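Local coordinates for MGS-M5 (Unidentified, PDB 4Q3N), which probably catalyses the NAD-dependent interconversion of L-lactate and pyruvate, as a member of the lactate/malate dehydrogenase family, at residues 190-193 / 199-202; 196-199 / 203-206; 182-187 / 207-212. One frame throughout, in Å; residues are numbered along the deposited sequence. Where two conformers were deposited one is given.

Interaction 1. Residues 190-193 / 199-202; sequences GAKP and DSMD. With NA (sodium ion), chain B; ACT (acetate ion), chain E.
Lys-192 reaches across to Ser-200 as a fully extended chain, with CG anti to the backbone N (chi1 176°) and the three later torsions also near 180°, which carries the ammonium to the last turn of helix 194-200. In the second segment, Asp-199 points its carboxylate at Lys-289 of the second subunit, a long and weak ion pair. Ser-200 follows and meets the lysine end on: NZ of Lys-192 lies 2.9 Å from OG of Ser-200 in a weak hydrogen bond. The same hydroxyl is weakly bonded to the Asp-196 carbonyl. NZ has two further acceptors, O of an acetate at 2.8 Å from NZ of Lys-192 and the Lys-287 carbonyl of the second subunit, and together these grip the buried amine. The acetate, probably from the crystallisation liquor, is also hydrogen-bonded to NE2 of His-284 of the second subunit. Met-201, the first residue to leave the helix, lays its bent thioether beside this anion, SD 3.7 Å from the acetate C. O of Met-201 turns to a sodium ion 2.5 Å away. Asp-202 acts through the metal's waters, its OD1 accepting from water 1 and its O from water 2, each at 3.2 Å. Without the long lysine chain, an alanine here is likely to leave the acetate and the Lys-287 carbonyl of the second subunit without their shared donor, and a gap beside the Ser-200 hydroxyl. The contact thus spans from strand 192-193, at the margin of the four-stranded antiparallel sheet, to the far end of the short helix that Pro-193 precedes as N-cap residue, with the second subunit packed against the strand and against Met-201 just past the helix.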
loop_
_atom_site.group_PDB
_atom_site.type_symbol
_atom_site.label_atom_id
_atom_site.label_comp_id
_atom_site.label_asym_id
_atom_site.label_seq_id
_atom_site.Cartn_x
_atom_site.Cartn_y
_atom_site.Cartn_z
ATOM N N GLY A 190 -13.478 -15.963 -11.339
ATOM C CA GLY A 190 -13.929 -16.144 -9.966
ATOM C C GLY A 190 -13.778 -17.637 -9.711
ATOM O O GLY A 190 -12.682 -18.187 -9.802
ATOM N N ALA A 191 -14.879 -18.325 -9.478
ATOM C CA ALA A 191 -14.793 -19.776 -9.304
ATOM C C ALA A 191 -15.479 -20.499 -10.478
ATOM O O ALA A 191 -15.601 -21.707 -10.486
ATOM C CB ALA A 191 -15.434 -20.169 -7.989
ATOM N N LYS A 192 -15.970 -19.730 -11.428
ATOM C CA LYS A 192 -16.848 -20.227 -12.483
ATOM C C LYS A 192 -16.088 -20.647 -13.749
ATOM O O LYS A 192 -15.402 -19.827 -14.338
ATOM C CB LYS A 192 -17.856 -19.126 -12.828
ATOM C CG LYS A 192 -18.797 -19.416 -13.981
ATOM C CD LYS A 192 -19.995 -18.448 -14.005
ATOM C CE LYS A 192 -20.971 -18.811 -15.138
ATOM N NZ LYS A 192 -22.037 -17.759 -15.293
ATOM N N PRO A 193 -16.211 -21.923 -14.181
ATOM C CA PRO A 193 -15.461 -22.361 -15.380
ATOM C C PRO A 193 -15.743 -21.473 -16.589
ATOM O O PRO A 193 -16.888 -21.010 -16.785
ATOM C CB PRO A 193 -15.982 -23.787 -15.623
ATOM C CG PRO A 193 -16.466 -24.254 -14.242
ATOM C CD PRO A 193 -17.045 -23.002 -13.623
ATOM N N ASP A 199 -21.353 -19.633 -21.874
ATOM C CA ASP A 199 -22.788 -19.920 -22.032
ATOM C C ASP A 199 -23.674 -18.843 -21.445
ATOM O O ASP A 199 -24.773 -18.632 -21.914
ATOM C CB ASP A 199 -23.163 -21.258 -21.393
ATOM C CG ASP A 199 -22.680 -22.442 -22.201
ATOM O OD1 ASP A 199 -22.364 -22.261 -23.403
ATOM O OD2 ASP A 199 -22.607 -23.546 -21.626
ATOM N N SER A 200 -23.206 -18.182 -20.395
ATOM C CA SER A 200 -24.035 -17.227 -19.635
ATOM C C SER A 200 -24.064 -15.829 -20.216
ATOM O O SER A 200 -25.076 -15.143 -20.185
ATOM C CB SER A 200 -23.495 -17.114 -18.198
ATOM O OG SER A 200 -23.953 -18.211 -17.464
ATOM N N MET A 201 -22.893 -15.391 -20.661
ATOM C CA MET A 201 -22.663 -14.026 -21.058
ATOM C C MET A 201 -22.666 -13.875 -22.577
ATOM O O MET A 201 -21.840 -14.480 -23.259
ATOM C CB MET A 201 -21.301 -13.532 -20.501
ATOM C CG MET A 201 -21.208 -13.658 -18.946
ATOM S SD MET A 201 -19.780 -12.698 -18.438
ATOM C CE MET A 201 -20.601 -11.092 -18.390
ATOM N N ASP A 202 -23.530 -13.015 -23.079
ATOM C CA ASP A 202 -23.487 -12.634 -24.497
ATOM C C ASP A 202 -22.193 -11.946 -24.868
ATOM O O ASP A 202 -21.841 -11.927 -26.042
ATOM C CB ASP A 202 -24.641 -11.726 -24.824
ATOM C CG ASP A 202 -25.967 -12.485 -24.848
ATOM O OD1 ASP A 202 -25.925 -13.713 -25.086
ATOM O OD2 ASP A 202 -27.032 -11.877 -24.601
HETATM NA NA NA B . -21.527 -16.269 -24.929
HETATM C C ACT E . -20.376 -14.239 -15.102
HETATM O O ACT E . -20.433 -15.435 -15.518
HETATM O OXT ACT E . -21.475 -13.632 -14.975
HETATM C CH3 ACT E . -19.089 -13.523 -14.811
HETATM O O HOH W 1 -24.203 -16.346 -24.737
HETATM O O HOH W 2 -21.894 -15.032 -26.985
HETATM O O HOH W 3 -21.794 -17.947 -26.535
#

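Interaction 2. Residues 196-199 / 203-206; sequences DVID and EISF. With NA (sodium ion), chain B.
Ile-198 and Ile-204 owe their fit to their first torsions. In Ile-198, chi1 of -66° sets CG1 anti to the carbonyl carbon and CG2 anti to the backbone N, while in Ile-204 chi1 of -167° leaves CG2 between the backbone N and the carbonyl carbon, facing the helix. This one methyl does most of the touching from the loop: CG2 of Ile-204 lies 4.1 Å from CG1 of Ile-198, the two side chains crossing at about a right angle, and equally 4.1 Å from CG1 of Val-197. On the other flank, the Ile-198 CG2 methyl rests on the backbone of the following residues, 4.0 Å from CA of Ser-205 and about as far from the Phe-206 nitrogen. Beside this apolar packing two carbonyls lie close, O of Ile-198 and O of Ile-204 being 3.6 Å apart. Such a pair would probably repel if left alone, but both point at the sodium ion, each O, of Ile-198 and of Ile-204, at 2.3 Å from the metal. The Met-201 carbonyl and three waters complete six ligands in a roughly octahedral arrangement, each carbonyl lying across the metal from a water. Helix 147-161 backs Ile-204 through Tyr-160 and Ile-161, and the Ser-205 N-H is taken up by the Asp-208 carboxylate. The arrangement is that of a cation site at the C-terminal end of a helix, where one carbonyl of the last turn and two from the segment that follows offer neutral oxygens, and the helix dipole would probably add to their pull on the metal.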
loop_
_atom_site.group_PDB
_atom_site.type_symbol
_atom_site.label_atom_id
_atom_site.label_comp_id
_atom_site.label_asym_id
_atom_site.label_seq_id
_atom_site.Cartn_x
_atom_site.Cartn_y
_atom_site.Cartn_z
ATOM N N ASP A 196 -18.752 -22.161 -18.784
ATOM C CA ASP A 196 -20.023 -21.685 -18.219
ATOM C C ASP A 196 -20.184 -20.182 -18.417
ATOM O O ASP A 196 -21.284 -19.700 -18.639
ATOM C CB ASP A 196 -20.124 -22.011 -16.728
ATOM C CG ASP A 196 -20.141 -23.495 -16.453
ATOM O OD1 ASP A 196 -20.295 -24.277 -17.413
ATOM O OD2 ASP A 196 -20.023 -23.868 -15.262
ATOM N N VAL A 197 -19.087 -19.451 -18.315
ATOM C CA VAL A 197 -19.103 -17.995 -18.555
ATOM C C VAL A 197 -19.548 -17.713 -19.969
ATOM O O VAL A 197 -20.465 -16.931 -20.189
ATOM C CB VAL A 197 -17.749 -17.363 -18.282
ATOM C CG1 VAL A 197 -17.783 -15.896 -18.644
ATOM C CG2 VAL A 197 -17.401 -17.519 -16.746
ATOM N N ILE A 198 -18.947 -18.406 -20.930
ATOM C CA ILE A 198 -19.385 -18.312 -22.339
ATOM C C ILE A 198 -20.854 -18.592 -22.530
ATOM O O ILE A 198 -21.563 -17.887 -23.257
ATOM C CB ILE A 198 -18.561 -19.285 -23.197
ATOM C CG1 ILE A 198 -17.108 -18.810 -23.188
ATOM C CG2 ILE A 198 -19.108 -19.370 -24.621
ATOM C CD1 ILE A 198 -16.174 -19.691 -23.978
ATOM N N ASP A 199 -21.353 -19.633 -21.874
ATOM C CA ASP A 199 -22.788 -19.920 -22.032
ATOM C C ASP A 199 -23.674 -18.843 -21.445
ATOM O O ASP A 199 -24.773 -18.632 -21.914
ATOM C CB ASP A 199 -23.163 -21.258 -21.393
ATOM C CG ASP A 199 -22.680 -22.442 -22.201
ATOM O OD1 ASP A 199 -22.364 -22.261 -23.403
ATOM O OD2 ASP A 199 -22.607 -23.546 -21.626
ATOM N N GLU A 203 -21.498 -11.407 -23.858
ATOM C CA GLU A 203 -20.236 -10.680 -24.026
ATOM C C GLU A 203 -19.063 -11.515 -24.558
ATOM O O GLU A 203 -18.080 -10.957 -25.009
ATOM C CB GLU A 203 -19.799 -10.065 -22.688
ATOM C CG GLU A 203 -20.634 -8.864 -22.243
ATOM C CD GLU A 203 -21.957 -9.232 -21.520
ATOM O OE1 GLU A 203 -22.329 -10.425 -21.443
ATOM O OE2 GLU A 203 -22.628 -8.301 -21.033
ATOM N N ILE A 204 -19.110 -12.838 -24.428
ATOM C CA ILE A 204 -17.961 -13.652 -24.834
ATOM C C ILE A 204 -18.439 -14.970 -25.460
ATOM O O ILE A 204 -19.365 -15.618 -24.974
ATOM C CB ILE A 204 -16.977 -13.904 -23.671
ATOM C CG1 ILE A 204 -15.653 -14.476 -24.189
ATOM C CG2 ILE A 204 -17.603 -14.767 -22.530
ATOM C CD1 ILE A 204 -14.456 -14.230 -23.200
ATOM N N SER A 205 -17.831 -15.312 -26.600
ATOM C CA SER A 205 -18.215 -16.510 -27.340
ATOM C C SER A 205 -16.995 -17.386 -27.610
ATOM O O SER A 205 -15.853 -16.961 -27.427
ATOM C CB SER A 205 -18.892 -16.150 -28.683
ATOM O OG SER A 205 -20.043 -15.340 -28.517
ATOM N N PHE A 206 -17.242 -18.609 -28.069
ATOM C CA PHE A 206 -16.159 -19.510 -28.479
ATOM C C PHE A 206 -15.213 -18.848 -29.493
ATOM O O PHE A 206 -14.004 -18.992 -29.386
ATOM C CB PHE A 206 -16.760 -20.803 -29.037
ATOM C CG PHE A 206 -15.757 -21.890 -29.279
ATOM C CD1 PHE A 206 -15.343 -22.723 -28.233
ATOM C CD2 PHE A 206 -15.244 -22.118 -30.568
ATOM C CE1 PHE A 206 -14.402 -23.759 -28.468
ATOM C CE2 PHE A 206 -14.312 -23.141 -30.815
ATOM C CZ PHE A 206 -13.887 -23.963 -29.775
HETATM NA NA NA B . -21.527 -16.269 -24.929
HETATM O O HOH W 2 -21.894 -15.032 -26.985
HETATM O O HOH W 1 -24.203 -16.346 -24.737
HETATM O O HOH W 3 -21.794 -17.947 -26.535
#

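Interaction 3. Residues 182-187 / 207-212; sequences VCWSNA and EDLEHI
A CH-pi contact between Trp-184 and Leu-209 fastens the loop that joins strands 181-182 and 188-189 to the first turns of helix 206-227. CD2 of Leu-209 sits over the six-membered ring of Trp-184, 3.8 Å from its centroid and 21° off the ring normal, displaced toward the rim so that its nearest ring atom is CH2 of Trp-184 at 3.5 Å. The leucine chain runs on along the same face: its CB lies 3.8 Å from CZ2 of Trp-184. Leu-209 is placed for this by a CG anti to the carbonyl carbon (chi1 -64°), which lays the side chain obliquely across the indole. The other face is covered from within the loop by Val-182, whose CG1 stands 3.3 Å above the ring plane of Trp-184, over its centre. The indole is therefore sandwiched between two aliphatic groups and held against tilting. Ile-212, one turn on from Leu-209, closes the edge near the ring plane, with its CG2 4.4 Å from CH2 of Trp-184. The pyrrole side is polar: water 4, in the plane of the ring, accepts from NE1 of Trp-184 at 2.8 Å and makes a weak bond to the Glu-210 carboxylate, a second link to the helix. An inverse gamma turn centred on Cys-183 bends the chain between Val-182 and the tryptophan. Beyond the ring, the Asn-186 amide donates to OG of Ser-185, and that hydroxyl is also bonded to Glu-294. Helix 147-161 packs on Val-182 and Ile-212 through Leu-153, and helix 194-200 sends Ile-198 against Leu-209, while strand 168-173 lies against Val-182, Cys-183 and Ala-187.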
loop_
_atom_site.group_PDB
_atom_site.type_symbol
_atom_site.label_atom_id
_atom_site.label_comp_id
_atom_site.label_asym_id
_atom_site.label_seq_id
_atom_site.Cartn_x
_atom_site.Cartn_y
_atom_site.Cartn_z
ATOM N N VAL A 182 -2.991 -21.493 -24.752
ATOM C CA VAL A 182 -3.877 -21.207 -23.633
ATOM C C VAL A 182 -4.364 -22.507 -23.058
ATOM O O VAL A 182 -4.781 -23.388 -23.781
ATOM C CB VAL A 182 -5.137 -20.406 -24.042
ATOM C CG1 VAL A 182 -5.967 -20.026 -22.794
ATOM C CG2 VAL A 182 -4.783 -19.196 -24.859
ATOM N N CYS A 183 -4.358 -22.615 -21.748
ATOM C CA CYS A 183 -4.983 -23.774 -21.139
ATOM C C CYS A 183 -6.472 -23.440 -20.897
ATOM O O CYS A 183 -6.855 -22.979 -19.812
ATOM C CB CYS A 183 -4.249 -24.125 -19.833
ATOM S SG CYS A 183 -4.965 -25.510 -18.987
ATOM N N TRP A 184 -7.308 -23.612 -21.920
ATOM C CA TRP A 184 -8.731 -23.302 -21.745
ATOM C C TRP A 184 -9.473 -24.314 -20.862
ATOM O O TRP A 184 -10.526 -23.989 -20.360
ATOM C CB TRP A 184 -9.449 -23.224 -23.109
ATOM C CG TRP A 184 -9.002 -22.033 -23.994
ATOM C CD1 TRP A 184 -8.425 -22.084 -25.251
ATOM C CD2 TRP A 184 -9.160 -20.649 -23.685
ATOM N NE1 TRP A 184 -8.197 -20.810 -25.720
ATOM C CE2 TRP A 184 -8.629 -19.905 -24.786
ATOM C CE3 TRP A 184 -9.685 -19.956 -22.580
ATOM C CZ2 TRP A 184 -8.630 -18.509 -24.819
ATOM C CZ3 TRP A 184 -9.660 -18.559 -22.594
ATOM C CH2 TRP A 184 -9.124 -17.848 -23.704
ATOM N N SER A 185 -8.977 -25.555 -20.735
ATOM C CA SER A 185 -9.717 -26.586 -19.995
ATOM C C SER A 185 -9.729 -26.276 -18.493
ATOM O O SER A 185 -10.589 -26.788 -17.755
ATOM C CB SER A 185 -9.108 -27.964 -20.218
ATOM O OG SER A 185 -7.758 -27.964 -19.739
ATOM N N ASN A 186 -8.744 -25.512 -18.044
ATOM C CA ASN A 186 -8.621 -25.111 -16.616
ATOM C C ASN A 186 -8.656 -23.598 -16.468
ATOM O O ASN A 186 -7.690 -22.997 -15.997
ATOM C CB ASN A 186 -7.310 -25.612 -15.998
ATOM C CG ASN A 186 -7.282 -27.107 -15.762
ATOM O OD1 ASN A 186 -7.325 -27.558 -14.619
ATOM N ND2 ASN A 186 -7.185 -27.889 -16.836
ATOM N N ALA A 187 -9.714 -22.959 -16.940
ATOM C CA ALA A 187 -9.787 -21.502 -16.915
ATOM C C ALA A 187 -11.096 -21.141 -16.243
ATOM O O ALA A 187 -12.098 -21.772 -16.529
ATOM C CB ALA A 187 -9.713 -20.916 -18.308
ATOM N N GLU A 207 -15.743 -18.076 -30.449
ATOM C CA GLU A 207 -14.899 -17.437 -31.476
ATOM C C GLU A 207 -13.938 -16.444 -30.893
ATOM O O GLU A 207 -12.854 -16.214 -31.443
ATOM C CB GLU A 207 -15.746 -16.716 -32.532
ATOM C CG GLU A 207 -16.598 -17.646 -33.381
ATOM C CD GLU A 207 -17.773 -18.249 -32.610
ATOM O OE1 GLU A 207 -18.467 -17.502 -31.874
ATOM O OE2 GLU A 207 -18.002 -19.476 -32.746
ATOM N N ASP A 208 -14.332 -15.838 -29.776
ATOM C CA ASP A 208 -13.487 -14.826 -29.182
ATOM C C ASP A 208 -12.213 -15.458 -28.636
ATOM O O ASP A 208 -11.186 -14.783 -28.494
ATOM C CB ASP A 208 -14.251 -14.078 -28.049
ATOM C CG ASP A 208 -15.472 -13.364 -28.570
ATOM O OD1 ASP A 208 -15.444 -12.878 -29.752
ATOM O OD2 ASP A 208 -16.470 -13.320 -27.827
ATOM N N LEU A 209 -12.294 -16.744 -28.283
ATOM C CA LEU A 209 -11.195 -17.401 -27.595
ATOM C C LEU A 209 -9.986 -17.499 -28.524
ATOM O O LEU A 209 -8.873 -17.225 -28.126
ATOM C CB LEU A 209 -11.588 -18.810 -27.123
ATOM C CG LEU A 209 -12.711 -18.869 -26.069
ATOM C CD1 LEU A 209 -12.943 -20.308 -25.560
ATOM C CD2 LEU A 209 -12.440 -17.897 -24.944
ATOM N N GLU A 210 -10.223 -17.913 -29.764
ATOM C CA GLU A 210 -9.133 -18.048 -30.724
ATOM C C GLU A 210 -8.564 -16.670 -30.999
ATOM O O GLU A 210 -7.339 -16.505 -31.055
ATOM C CB GLU A 210 -9.613 -18.740 -32.015
ATOM C CG GLU A 210 -8.511 -19.050 -33.073
ATOM C CD GLU A 210 -7.427 -20.027 -32.594
ATOM O OE1 GLU A 210 -7.616 -20.738 -31.574
ATOM O OE2 GLU A 210 -6.364 -20.079 -33.248
ATOM N N HIS A 211 -9.431 -15.662 -31.085
ATOM C CA HIS A 211 -8.950 -14.299 -31.292
ATOM C C HIS A 211 -8.042 -13.852 -30.160
ATOM O O HIS A 211 -6.990 -13.260 -30.376
ATOM C CB HIS A 211 -10.094 -13.317 -31.393
ATOM C CG HIS A 211 -9.619 -11.914 -31.552
ATOM N ND1 HIS A 211 -9.664 -10.988 -30.538
ATOM C CD2 HIS A 211 -9.042 -11.288 -32.597
ATOM C CE1 HIS A 211 -9.159 -9.845 -30.959
ATOM N NE2 HIS A 211 -8.763 -10.005 -32.206
ATOM N N ILE A 212 -8.478 -14.132 -28.934
ATOM C CA ILE A 212 -7.701 -13.763 -27.750
ATOM C C ILE A 212 -6.329 -14.449 -27.747
ATOM O O ILE A 212 -5.314 -13.811 -27.433
ATOM C CB ILE A 212 -8.503 -14.108 -26.423
ATOM C CG1 ILE A 212 -9.680 -13.130 -26.305
ATOM C CG2 ILE A 212 -7.569 -14.046 -25.215
ATOM C CD1 ILE A 212 -10.793 -13.497 -25.184
HETATM O O HOH W 4 -7.021 -20.864 -28.261
#

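In the fold
The three contacts lie together at one extremity of the alpha/beta C-terminal part. Interactions 1 and 2, with centres about 6 Å apart, share helix 194-200, Asp-199 and the sodium ion, and meet where CG of Lys-192 packs 3.6 Å from CG2 of Val-197. Interaction 3, centred about 10 Å from interaction 2, joins it through CD1 of Ile-198 and CD1 of Leu-209, 3.6 Å apart. Along the chain, interaction 3 closes a loop within which the other two are nested. The sodium-binding segment thus links helices 194-200 and 206-227, with interactions 1 and 2 both reaching the second subunit and interaction 3 tying the region to the loop between two strands of the antiparallel sheet.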